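Local atomic coordinates of nodulation fucosyltransferase NodZ (Bradyrhizobium sp., PDB entry 3SIX), a protein that belongs to the nodulation protein Z family of glycosyltransferases, built on the two-domain GT-B fold. Residues Arg155-Ala160 with Ala267-Tyr272; Trp26-Arg31 with Arg118-Ala123; Lys218-Thr223 with Phe240-Arg245. All coordinates share one frame; numbering follows the deposited sequence. Where two conformers were deposited one is given.

Contact 1: residues Arg155-Ala160 with Ala267-Tyr272. With GDP (guanosine-5'-diphosphate), chain B.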
loop_
_atom_site.group_PDB
_atom_site.type_symbol
_atom_site.label_atom_id
_atom_site.label_comp_id
_atom_site.label_asym_id
_atom_site.label_seq_id
_atom_site.Cartn_x
_atom_site.Cartn_y
_atom_site.Cartn_z
ATOM N N ARG A 155 -7.998 13.459 4.500
ATOM C CA ARG A 155 -7.628 14.429 3.463
ATOM C C ARG A 155 -7.338 15.805 3.993
ATOM O O ARG A 155 -6.396 16.430 3.515
ATOM C CB ARG A 155 -8.674 14.567 2.377
ATOM C CG ARG A 155 -8.590 13.486 1.369
ATOM C CD ARG A 155 -9.609 13.694 0.240
ATOM N NE ARG A 155 -10.948 13.202 0.566
ATOM C CZ ARG A 155 -12.048 13.936 0.731
ATOM N NH1 ARG A 155 -12.047 15.264 0.632
ATOM N NH2 ARG A 155 -13.172 13.311 1.002
ATOM N N ALA A 156 -8.093 16.263 5.000
ATOM C CA ALA A 156 -7.858 17.601 5.559
ATOM C C ALA A 156 -6.491 17.668 6.149
ATOM O O ALA A 156 -5.794 18.710 6.056
ATOM C CB ALA A 156 -8.951 18.005 6.636
ATOM N N ARG A 157 -6.076 16.595 6.812
ATOM C CA ARG A 157 -4.722 16.635 7.433
ATOM C C ARG A 157 -3.672 16.649 6.310
ATOM O O ARG A 157 -2.744 17.425 6.349
ATOM C CB ARG A 157 -4.513 15.480 8.417
ATOM C CG ARG A 157 -5.533 15.483 9.585
ATOM C CD ARG A 157 -5.580 14.152 10.384
ATOM N NE ARG A 157 -4.287 13.848 11.014
ATOM C CZ ARG A 157 -4.057 12.787 11.783
ATOM N NH1 ARG A 157 -5.016 11.905 12.021
ATOM N NH2 ARG A 157 -2.850 12.595 12.312
ATOM N N ILE A 158 -3.864 15.843 5.263
ATOM C CA ILE A 158 -2.923 15.878 4.154
ATOM C C ILE A 158 -2.856 17.306 3.583
ATOM O O ILE A 158 -1.783 17.842 3.316
ATOM C CB ILE A 158 -3.323 14.836 3.062
ATOM C CG1 ILE A 158 -3.145 13.415 3.608
ATOM C CG2 ILE A 158 -2.526 15.081 1.768
ATOM C CD1 ILE A 158 -3.630 12.299 2.686
ATOM N N ASP A 159 -4.005 17.946 3.448
ATOM C CA ASP A 159 -4.057 19.258 2.837
ATOM C C ASP A 159 -3.360 20.294 3.711
ATOM O O ASP A 159 -2.639 21.148 3.215
ATOM C CB ASP A 159 -5.531 19.674 2.544
ATOM C CG ASP A 159 -6.225 18.777 1.494
ATOM O OD1 ASP A 159 -5.538 18.226 0.624
ATOM O OD2 ASP A 159 -7.474 18.626 1.529
ATOM N N ALA A 160 -3.598 20.233 5.010
ATOM C CA ALA A 160 -2.979 21.195 5.935
ATOM C C ALA A 160 -1.451 21.113 5.863
ATOM O O ALA A 160 -0.757 22.150 5.802
ATOM C CB ALA A 160 -3.483 20.982 7.389
ATOM N N ALA A 267 -0.281 6.307 8.763
ATOM C CA ALA A 267 0.351 5.533 7.680
ATOM C C ALA A 267 -0.098 6.066 6.294
ATOM O O ALA A 267 0.711 6.323 5.416
ATOM C CB ALA A 267 0.044 3.988 7.827
ATOM N N LEU A 268 -1.384 6.310 6.137
ATOM C CA LEU A 268 -1.917 6.844 4.853
ATOM C C LEU A 268 -1.464 8.258 4.602
ATOM O O LEU A 268 -1.233 8.656 3.451
ATOM C CB LEU A 268 -3.441 6.763 4.818
ATOM C CG LEU A 268 -4.010 5.345 4.745
ATOM C CD1 LEU A 268 -5.545 5.329 5.126
ATOM C CD2 LEU A 268 -3.793 4.644 3.374
ATOM N N ILE A 269 -1.331 9.049 5.658
ATOM C CA ILE A 269 -0.932 10.424 5.457
ATOM C C ILE A 269 0.500 10.448 4.900
ATOM O O ILE A 269 0.783 11.126 3.906
ATOM C CB ILE A 269 -1.025 11.249 6.731
ATOM C CG1 ILE A 269 -2.474 11.468 7.096
ATOM C CG2 ILE A 269 -0.306 12.608 6.538
ATOM C CD1 ILE A 269 -2.663 12.006 8.522
ATOM N N ASP A 270 1.408 9.711 5.530
ATOM C CA ASP A 270 2.770 9.598 4.997
ATOM C C ASP A 270 2.805 8.992 3.583
ATOM O O ASP A 270 3.521 9.480 2.716
ATOM C CB ASP A 270 3.601 8.716 5.904
ATOM C CG ASP A 270 4.098 9.428 7.162
ATOM O OD1 ASP A 270 3.960 10.666 7.323
ATOM O OD2 ASP A 270 4.655 8.691 7.980
ATOM N N MET A 271 2.054 7.919 3.357
ATOM C CA MET A 271 2.090 7.238 2.049
ATOM C C MET A 271 1.725 8.208 0.931
ATOM O O MET A 271 2.417 8.261 -0.138
ATOM C CB MET A 271 1.111 6.089 2.057
ATOM C CG MET A 271 1.340 5.005 1.060
ATOM S SD MET A 271 0.423 3.467 1.505
ATOM C CE MET A 271 -0.855 3.743 0.376
ATOM N N TYR A 272 0.687 9.016 1.182
ATOM C CA TYR A 272 0.207 9.937 0.154
ATOM C C TYR A 272 1.096 11.160 -0.021
ATOM O O TYR A 272 1.261 11.649 -1.125
ATOM C CB TYR A 272 -1.236 10.363 0.425
ATOM C CG TYR A 272 -2.254 9.401 -0.097
ATOM C CD1 TYR A 272 -2.387 8.122 0.463
ATOM C CD2 TYR A 272 -3.127 9.755 -1.176
ATOM C CE1 TYR A 272 -3.352 7.185 -0.023
ATOM C CE2 TYR A 272 -4.093 8.823 -1.675
ATOM C CZ TYR A 272 -4.190 7.552 -1.092
ATOM O OH TYR A 272 -5.087 6.642 -1.533
HETATM P PB GDP B . 5.256 -5.688 6.999
HETATM O O1B GDP B . 5.815 -7.010 6.192
HETATM O O2B GDP B . 3.853 -5.927 7.446
HETATM O O3B GDP B . 5.385 -4.460 5.920
HETATM O O3A GDP B . 6.353 -5.379 8.267
HETATM P PA GDP B . 7.231 -3.966 8.498
HETATM O O1A GDP B . 7.178 -3.628 9.967
HETATM O O2A GDP B . 8.554 -4.032 7.799
HETATM O "O5'" GDP B . 6.319 -2.835 7.713
HETATM C "C5'" GDP B . 6.012 -1.584 8.387
HETATM C "C4'" GDP B . 4.579 -1.460 8.983
HETATM O "O4'" GDP B . 4.402 -0.008 9.346
HETATM C "C3'" GDP B . 3.562 -1.725 7.889
HETATM O "O3'" GDP B . 2.249 -1.704 8.448
HETATM C "C2'" GDP B . 3.769 -0.450 7.089
HETATM O "O2'" GDP B . 2.703 -0.265 6.168
HETATM C "C1'" GDP B . 3.801 0.646 8.200
HETATM N N9 GDP B . 4.705 1.761 7.812
HETATM C C8 GDP B . 5.793 1.619 7.027
HETATM N N7 GDP B . 6.389 2.795 6.867
HETATM C C5 GDP B . 5.664 3.697 7.543
HETATM C C6 GDP B . 5.818 5.069 7.715
HETATM O O6 GDP B . 6.770 5.640 7.164
HETATM N N1 GDP B . 4.871 5.776 8.508
HETATM C C2 GDP B . 3.846 5.071 9.102
HETATM N N2 GDP B . 2.971 5.736 9.845
HETATM N N3 GDP B . 3.734 3.742 8.897
HETATM C C4 GDP B . 4.605 3.050 8.158
#
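I158 and I269 meet where helix 152-166 crosses helix 257-274, their side chains sliding past each other in opposite directions with CG1 of I158 4.1 Å from CG1 of I269. The axes of 155-160 and 267-272 run at 45° and come within 9.9 Å. At its far end I158 reaches the next turn of the partner helix, its CD1 3.8 Å from CB of Y272; the ring of Y272 leads away and packs edge-to-face on Y292. R157 crosses I269 at about a right angle. A bend at chi3 (61°) swings the guanidinium across the isoleucine tip, and CD1 of I269 sits over one face of it, toward the rim, 3.5 Å from NE of R157. No hydrogen bond or salt bridge runs between 155-160 and 267-272; R157 is held by a salt bridge to E262, earlier on helix 257-274, which also ties the helices. Turned away from helix 152-166, D270 takes a hydrogen bond at OD2 from N1 of GDP, 3.0 Å long with an N-H...O angle of 151°. This is helix-on-helix packing in the nucleotide-binding domain of a GT-B fold, with helix 257-274 also supplying the aspartate bonded to guanine N1, consistent with base recognition.

Contact 2: residues Trp26-Arg31 with Arg118-Ala123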
loop_
_atom_site.group_PDB
_atom_site.type_symbol
_atom_site.label_atom_id
_atom_site.label_comp_id
_atom_site.label_asym_id
_atom_site.label_seq_id
_atom_site.Cartn_x
_atom_site.Cartn_y
_atom_site.Cartn_z
ATOM N N TRP A 26 -9.013 -6.636 -8.508
ATOM C CA TRP A 26 -9.797 -5.818 -9.458
ATOM C C TRP A 26 -9.541 -6.244 -10.890
ATOM O O TRP A 26 -10.477 -6.350 -11.728
ATOM C CB TRP A 26 -9.471 -4.331 -9.270
ATOM C CG TRP A 26 -10.119 -3.526 -10.272
ATOM C CD1 TRP A 26 -11.354 -2.973 -10.201
ATOM C CD2 TRP A 26 -9.601 -3.205 -11.558
ATOM N NE1 TRP A 26 -11.643 -2.333 -11.362
ATOM C CE2 TRP A 26 -10.589 -2.465 -12.223
ATOM C CE3 TRP A 26 -8.404 -3.488 -12.224
ATOM C CZ2 TRP A 26 -10.419 -1.987 -13.514
ATOM C CZ3 TRP A 26 -8.251 -3.031 -13.517
ATOM C CH2 TRP A 26 -9.254 -2.292 -14.147
ATOM N N SER A 27 -8.276 -6.485 -11.218
ATOM C CA SER A 27 -7.984 -6.791 -12.613
ATOM C C SER A 27 -8.667 -8.088 -13.086
ATOM O O SER A 27 -9.092 -8.174 -14.233
ATOM C CB SER A 27 -6.479 -6.908 -12.878
ATOM O OG SER A 27 -6.260 -7.275 -14.234
ATOM N N TYR A 28 -8.691 -9.104 -12.232
ATOM C CA TYR A 28 -9.287 -10.370 -12.625
ATOM C C TYR A 28 -10.820 -10.238 -12.716
ATOM O O TYR A 28 -11.454 -10.897 -13.546
ATOM C CB TYR A 28 -8.919 -11.504 -11.638
ATOM C CG TYR A 28 -9.325 -12.859 -12.170
ATOM C CD1 TYR A 28 -8.640 -13.412 -13.233
ATOM C CD2 TYR A 28 -10.395 -13.564 -11.652
ATOM C CE1 TYR A 28 -8.988 -14.621 -13.764
ATOM C CE2 TYR A 28 -10.743 -14.817 -12.185
ATOM C CZ TYR A 28 -10.032 -15.321 -13.251
ATOM O OH TYR A 28 -10.289 -16.556 -13.836
ATOM N N ALA A 29 -11.391 -9.428 -11.835
ATOM C CA ALA A 29 -12.820 -9.108 -11.843
ATOM C C ALA A 29 -13.217 -8.372 -13.147
ATOM O O ALA A 29 -14.208 -8.682 -13.784
ATOM C CB ALA A 29 -13.170 -8.254 -10.581
ATOM N N GLN A 30 -12.407 -7.405 -13.531
ATOM C CA GLN A 30 -12.561 -6.697 -14.791
ATOM C C GLN A 30 -12.522 -7.666 -15.936
ATOM O O GLN A 30 -13.404 -7.699 -16.800
ATOM C CB GLN A 30 -11.420 -5.699 -14.954
ATOM C CG GLN A 30 -11.623 -4.629 -16.038
ATOM C CD GLN A 30 -11.397 -5.143 -17.474
ATOM O OE1 GLN A 30 -12.052 -4.694 -18.404
ATOM N NE2 GLN A 30 -10.498 -6.100 -17.637
ATOM N N ARG A 31 -11.472 -8.457 -15.944
ATOM C CA ARG A 31 -11.220 -9.355 -17.058
ATOM C C ARG A 31 -12.328 -10.427 -17.238
ATOM O O ARG A 31 -12.634 -10.805 -18.381
ATOM C CB ARG A 31 -9.843 -10.001 -16.865
ATOM C CG ARG A 31 -9.303 -10.707 -18.128
ATOM C CD ARG A 31 -8.197 -11.743 -17.764
ATOM N NE ARG A 31 -8.656 -13.120 -17.943
ATOM C CZ ARG A 31 -7.987 -14.215 -17.545
ATOM N NH1 ARG A 31 -6.800 -14.131 -16.929
ATOM N NH2 ARG A 31 -8.510 -15.414 -17.778
ATOM N N ARG A 118 -5.801 -18.640 -19.912
ATOM C CA ARG A 118 -6.652 -18.080 -20.980
ATOM C C ARG A 118 -8.160 -18.141 -20.669
ATOM O O ARG A 118 -8.913 -17.233 -21.030
ATOM C CB ARG A 118 -6.386 -18.840 -22.283
ATOM C CG ARG A 118 -7.072 -18.240 -23.508
ATOM C CD ARG A 118 -6.461 -18.779 -24.793
ATOM N NE ARG A 118 -5.115 -18.257 -25.005
ATOM C CZ ARG A 118 -4.154 -18.909 -25.647
ATOM N NH1 ARG A 118 -4.384 -20.120 -26.134
ATOM N NH2 ARG A 118 -2.959 -18.354 -25.792
ATOM N N GLU A 119 -8.587 -19.221 -20.021
ATOM C CA GLU A 119 -9.987 -19.439 -19.695
ATOM C C GLU A 119 -10.274 -19.014 -18.249
ATOM O O GLU A 119 -9.538 -19.394 -17.330
ATOM C CB GLU A 119 -10.338 -20.925 -19.845
ATOM C CG GLU A 119 -10.572 -21.402 -21.266
ATOM C CD GLU A 119 -11.877 -20.885 -21.845
ATOM O OE1 GLU A 119 -12.891 -21.614 -21.762
ATOM O OE2 GLU A 119 -11.884 -19.742 -22.357
ATOM N N ASP A 120 -11.352 -18.245 -18.066
ATOM C CA ASP A 120 -11.926 -17.940 -16.752
ATOM C C ASP A 120 -12.122 -19.223 -15.920
ATOM O O ASP A 120 -12.294 -20.327 -16.494
ATOM C CB ASP A 120 -13.265 -17.224 -16.971
ATOM C CG ASP A 120 -13.949 -16.784 -15.677
ATOM O OD1 ASP A 120 -13.288 -16.483 -14.644
ATOM O OD2 ASP A 120 -15.194 -16.714 -15.720
ATOM N N SER A 121 -12.055 -19.087 -14.589
ATOM C CA SER A 121 -12.399 -20.181 -13.685
ATOM C C SER A 121 -13.894 -20.399 -13.705
ATOM O O SER A 121 -14.667 -19.458 -13.925
ATOM C CB SER A 121 -11.987 -19.912 -12.227
ATOM O OG SER A 121 -12.533 -20.901 -11.328
ATOM N N GLU A 122 -14.297 -21.637 -13.434
ATOM C CA GLU A 122 -15.720 -21.935 -13.406
ATOM C C GLU A 122 -16.261 -21.694 -12.013
ATOM O O GLU A 122 -17.478 -21.638 -11.832
ATOM C CB GLU A 122 -16.033 -23.342 -13.911
ATOM C CG GLU A 122 -16.185 -23.399 -15.439
ATOM C CD GLU A 122 -17.346 -22.548 -15.980
ATOM O OE1 GLU A 122 -18.521 -22.956 -15.798
ATOM O OE2 GLU A 122 -17.082 -21.495 -16.620
ATOM N N ALA A 123 -15.357 -21.508 -11.048
ATOM C CA ALA A 123 -15.736 -21.147 -9.689
ATOM C C ALA A 123 -16.537 -19.851 -9.695
ATOM O O ALA A 123 -16.163 -18.908 -10.352
ATOM C CB ALA A 123 -14.491 -21.007 -8.779
HETATM O O HOH W 1 -8.494 -17.474 -15.741
#
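The contact ties helix 15-32, near its C-terminal end, to the loop that leads from helix 101-116 into strand 125-128, an edge of the domain built round the sheet containing strands 6-10 and 125-128. Y28 makes its direct hydrogen bond. With CG anti to the backbone N (chi1 -170°), its ring reaches out from the helix and presents the hydroxyl to the loop. There OH of Y28 accepts a hydrogen bond from the backbone N of S121, 3.2 Å away at an N-H...O angle of 154°, the amide lying near the ring plane at its edge. The same hydroxyl is 3.1 Å from OD1 of D120, whose carboxylate is turned 54° against the ring; that oxygen also forms a salt bridge with R34. A water in the ring plane, 2.8 Å from OH of Y28, accepts from the hydroxyl and donates to the carbonyl O of E119, so a single molecule bridges helix and loop. It also receives a weak bond from NH2 of R31, which makes a further weak one to the carbonyl of A117. CE1 of Y28 lies 3.8 Å above one face of the R31 guanidinium, offset toward its rim. Just beyond, OG of S121 accepts from N of A123 at 2.9 Å, an ST turn just ahead of strand 125-128. One phenol thus serves as donor to the water and acceptor from the amide, pinning the loop through its backbone, while R31 adds only weak bonds and D120 has its salt bridge with R34.

Contact 3: residues Lys218-Thr223 with Phe240-Arg245. With GDP (guanosine-5'-diphosphate), chain B.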
loop_
_atom_site.group_PDB
_atom_site.type_symbol
_atom_site.label_atom_id
_atom_site.label_comp_id
_atom_site.label_asym_id
_atom_site.label_seq_id
_atom_site.Cartn_x
_atom_site.Cartn_y
_atom_site.Cartn_z
ATOM N N LYS A 218 13.241 21.113 0.842
ATOM C CA LYS A 218 13.014 20.660 2.199
ATOM C C LYS A 218 13.007 19.138 2.213
ATOM O O LYS A 218 12.793 18.501 1.155
ATOM C CB LYS A 218 11.685 21.161 2.741
ATOM C CG LYS A 218 11.637 22.667 2.921
ATOM C CD LYS A 218 10.320 23.128 3.552
ATOM C CE LYS A 218 10.187 22.797 5.045
ATOM N NZ LYS A 218 8.920 23.347 5.632
ATOM N N VAL A 219 13.279 18.551 3.398
ATOM C CA VAL A 219 13.429 17.109 3.501
ATOM C C VAL A 219 12.333 16.543 4.387
ATOM O O VAL A 219 12.196 16.953 5.538
ATOM C CB VAL A 219 14.840 16.742 4.016
ATOM C CG1 VAL A 219 14.962 15.215 4.262
ATOM C CG2 VAL A 219 15.925 17.286 3.007
ATOM N N PHE A 220 11.532 15.628 3.821
ATOM C CA PHE A 220 10.372 15.024 4.484
ATOM C C PHE A 220 10.749 13.625 4.892
ATOM O O PHE A 220 10.992 12.762 4.042
ATOM C CB PHE A 220 9.177 14.980 3.546
ATOM C CG PHE A 220 7.984 14.236 4.088
ATOM C CD1 PHE A 220 7.473 14.519 5.355
ATOM C CD2 PHE A 220 7.303 13.297 3.293
ATOM C CE1 PHE A 220 6.355 13.842 5.850
ATOM C CE2 PHE A 220 6.186 12.611 3.801
ATOM C CZ PHE A 220 5.736 12.879 5.088
ATOM N N LEU A 221 10.804 13.399 6.196
ATOM C CA LEU A 221 11.352 12.161 6.722
ATOM C C LEU A 221 10.215 11.335 7.311
ATOM O O LEU A 221 9.436 11.829 8.151
ATOM C CB LEU A 221 12.432 12.483 7.769
ATOM C CG LEU A 221 13.190 11.308 8.399
ATOM C CD1 LEU A 221 13.908 10.423 7.389
ATOM C CD2 LEU A 221 14.217 11.782 9.423
ATOM N N CYS A 222 10.109 10.085 6.858
ATOM C CA CYS A 222 9.090 9.136 7.343
ATOM C C CYS A 222 9.791 7.925 7.942
ATOM O O CYS A 222 10.310 7.066 7.235
ATOM C CB CYS A 222 8.190 8.682 6.203
ATOM S SG CYS A 222 7.124 9.948 5.479
ATOM N N THR A 223 9.859 7.897 9.258
ATOM C CA THR A 223 10.551 6.871 9.988
ATOM C C THR A 223 9.804 6.603 11.306
ATOM O O THR A 223 9.129 7.484 11.860
ATOM C CB THR A 223 11.995 7.319 10.281
ATOM O OG1 THR A 223 12.720 6.293 10.988
ATOM C CG2 THR A 223 11.993 8.583 11.123
ATOM N N PHE A 240 11.688 17.793 8.187
ATOM C CA PHE A 240 10.429 17.736 8.956
ATOM C C PHE A 240 9.711 16.400 8.769
ATOM O O PHE A 240 9.930 15.656 7.815
ATOM C CB PHE A 240 9.457 18.888 8.555
ATOM C CG PHE A 240 8.896 18.731 7.146
ATOM C CD1 PHE A 240 9.661 19.058 6.047
ATOM C CD2 PHE A 240 7.633 18.217 6.941
ATOM C CE1 PHE A 240 9.165 18.864 4.756
ATOM C CE2 PHE A 240 7.129 18.037 5.665
ATOM C CZ PHE A 240 7.896 18.375 4.570
ATOM N N ALA A 241 8.817 16.138 9.693
ATOM C CA ALA A 241 8.061 14.939 9.765
ATOM C C ALA A 241 6.652 15.318 10.224
ATOM O O ALA A 241 6.450 16.367 10.838
ATOM C CB ALA A 241 8.703 13.967 10.815
ATOM N N VAL A 242 5.703 14.411 10.000
ATOM C CA VAL A 242 4.385 14.541 10.573
ATOM C C VAL A 242 4.414 14.278 12.074
ATOM O O VAL A 242 4.841 13.195 12.492
ATOM C CB VAL A 242 3.409 13.528 9.940
ATOM C CG1 VAL A 242 1.942 13.749 10.502
ATOM C CG2 VAL A 242 3.469 13.673 8.451
ATOM N N PRO A 243 3.929 15.251 12.889
ATOM C CA PRO A 243 3.850 15.061 14.340
ATOM C C PRO A 243 3.049 13.834 14.733
ATOM O O PRO A 243 2.051 13.524 14.093
ATOM C CB PRO A 243 3.109 16.321 14.834
ATOM C CG PRO A 243 3.329 17.342 13.787
ATOM C CD PRO A 243 3.401 16.565 12.486
ATOM N N LYS A 244 3.516 13.136 15.765
ATOM C CA LYS A 244 2.693 12.143 16.463
ATOM C C LYS A 244 1.577 12.823 17.263
ATOM O O LYS A 244 1.792 13.877 17.876
ATOM C CB LYS A 244 3.552 11.262 17.403
ATOM C CG LYS A 244 4.031 9.942 16.740
ATOM C CD LYS A 244 5.086 9.211 17.576
ATOM C CE LYS A 244 4.567 8.793 18.949
ATOM N NZ LYS A 244 4.749 9.857 19.979
ATOM N N ARG A 245 0.391 12.213 17.251
ATOM C CA ARG A 245 -0.704 12.610 18.145
ATOM C C ARG A 245 -0.842 11.629 19.324
ATOM O O ARG A 245 -1.075 10.426 19.132
ATOM C CB ARG A 245 -2.020 12.671 17.368
ATOM C CG ARG A 245 -2.015 13.662 16.213
ATOM C CD ARG A 245 -3.396 13.760 15.570
ATOM N NE ARG A 245 -3.527 14.951 14.732
ATOM C CZ ARG A 245 -4.668 15.356 14.164
ATOM N NH1 ARG A 245 -5.802 14.657 14.315
ATOM N NH2 ARG A 245 -4.675 16.473 13.438
HETATM P PB GDP B . 5.256 -5.688 6.999
HETATM O O1B GDP B . 5.815 -7.010 6.192
HETATM O O2B GDP B . 3.853 -5.927 7.446
HETATM O O3B GDP B . 5.385 -4.460 5.920
HETATM O O3A GDP B . 6.353 -5.379 8.267
HETATM P PA GDP B . 7.231 -3.966 8.498
HETATM O O1A GDP B . 7.178 -3.628 9.967
HETATM O O2A GDP B . 8.554 -4.032 7.799
HETATM O "O5'" GDP B . 6.319 -2.835 7.713
HETATM C "C5'" GDP B . 6.012 -1.584 8.387
HETATM C "C4'" GDP B . 4.579 -1.460 8.983
HETATM O "O4'" GDP B . 4.402 -0.008 9.346
HETATM C "C3'" GDP B . 3.562 -1.725 7.889
HETATM O "O3'" GDP B . 2.249 -1.704 8.448
HETATM C "C2'" GDP B . 3.769 -0.450 7.089
HETATM O "O2'" GDP B . 2.703 -0.265 6.168
HETATM C "C1'" GDP B . 3.801 0.646 8.200
HETATM N N9 GDP B . 4.705 1.761 7.812
HETATM C C8 GDP B . 5.793 1.619 7.027
HETATM N N7 GDP B . 6.389 2.795 6.867
HETATM C C5 GDP B . 5.664 3.697 7.543
HETATM C C6 GDP B . 5.818 5.069 7.715
HETATM O O6 GDP B . 6.770 5.640 7.164
HETATM N N1 GDP B . 4.871 5.776 8.508
HETATM C C2 GDP B . 3.846 5.071 9.102
HETATM N N2 GDP B . 2.971 5.736 9.845
HETATM N N3 GDP B . 3.734 3.742 8.897
HETATM C C4 GDP B . 4.605 3.050 8.158
HETATM O O HOH W 2 6.263 11.744 8.709
#
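The short strand 239-240 lies parallel to strand 217-223, with F240 bridging F220 at a CA-CA distance of 5.2 Å: F240 N donates to V219 O at 2.8 Å, and L221 N donates to F240 O at 2.9 Å, so F240 is gripped through both its amide and its carbonyl. Beyond it the chain peels off, and a water takes over, accepting from N of V242 and donating to O of L221. F220 and F240 project from the same face of the sheet. The F240 side chain stands between its backbone N and carbonyl carbon (chi1 69°), which lays its ring back over strand 217-223, with CA of F220 over one face, 4.3 Å from the ring centroid, in a CH-pi contact. The two phenyl planes are 29° apart but slid so that they barely overlap; CD1 of F220 and CE2 of F240 close to 3.5 Å. At the F220 ring's edge, in its plane, sits CG2 of V242, 3.9 Å from CE1 of F220. K218 crosses the F240 ring at about a right angle, its NZ 4.8 Å from the centroid in an off-centre cation-pi contact, and makes a weak hydrogen bond to H165, whose ring stacks on F240. CB of C222 comes 3.5 Å from O6 of GDP. On the other side of strand 217-223, L221 packs against L229 and V232 of helix 226-235, joined there by A241. Strand 239-240 is one edge of the sheet, strand 217-223 is hydrogen-bonded to strand 170-176, and F220, C222 and V242 lie against D270 of helix 257-274.

How the contacts relate
Contacts 1 and 3 belong to the same domain and touch, their centres about 11 Å apart, whereas contact 2 lies across the chain's centre, about 34 Å from contact 1 and 41 Å from contact 3 between centres. D270 is the junction of contacts 1 and 3: it sits on the helix of contact 1 and packs against the side chains of contact 3, and both contacts reach GDP. Chemistry follows place. Contact 1, buried, relies mainly on aliphatic packing, with an arginine guanidinium laid against an isoleucine; contact 3, partly buried at a sheet edge, combines backbone hydrogen bonds with aromatic packing; contact 2, on the surface, depends on a tyrosine hydroxyl, a loop amide and water.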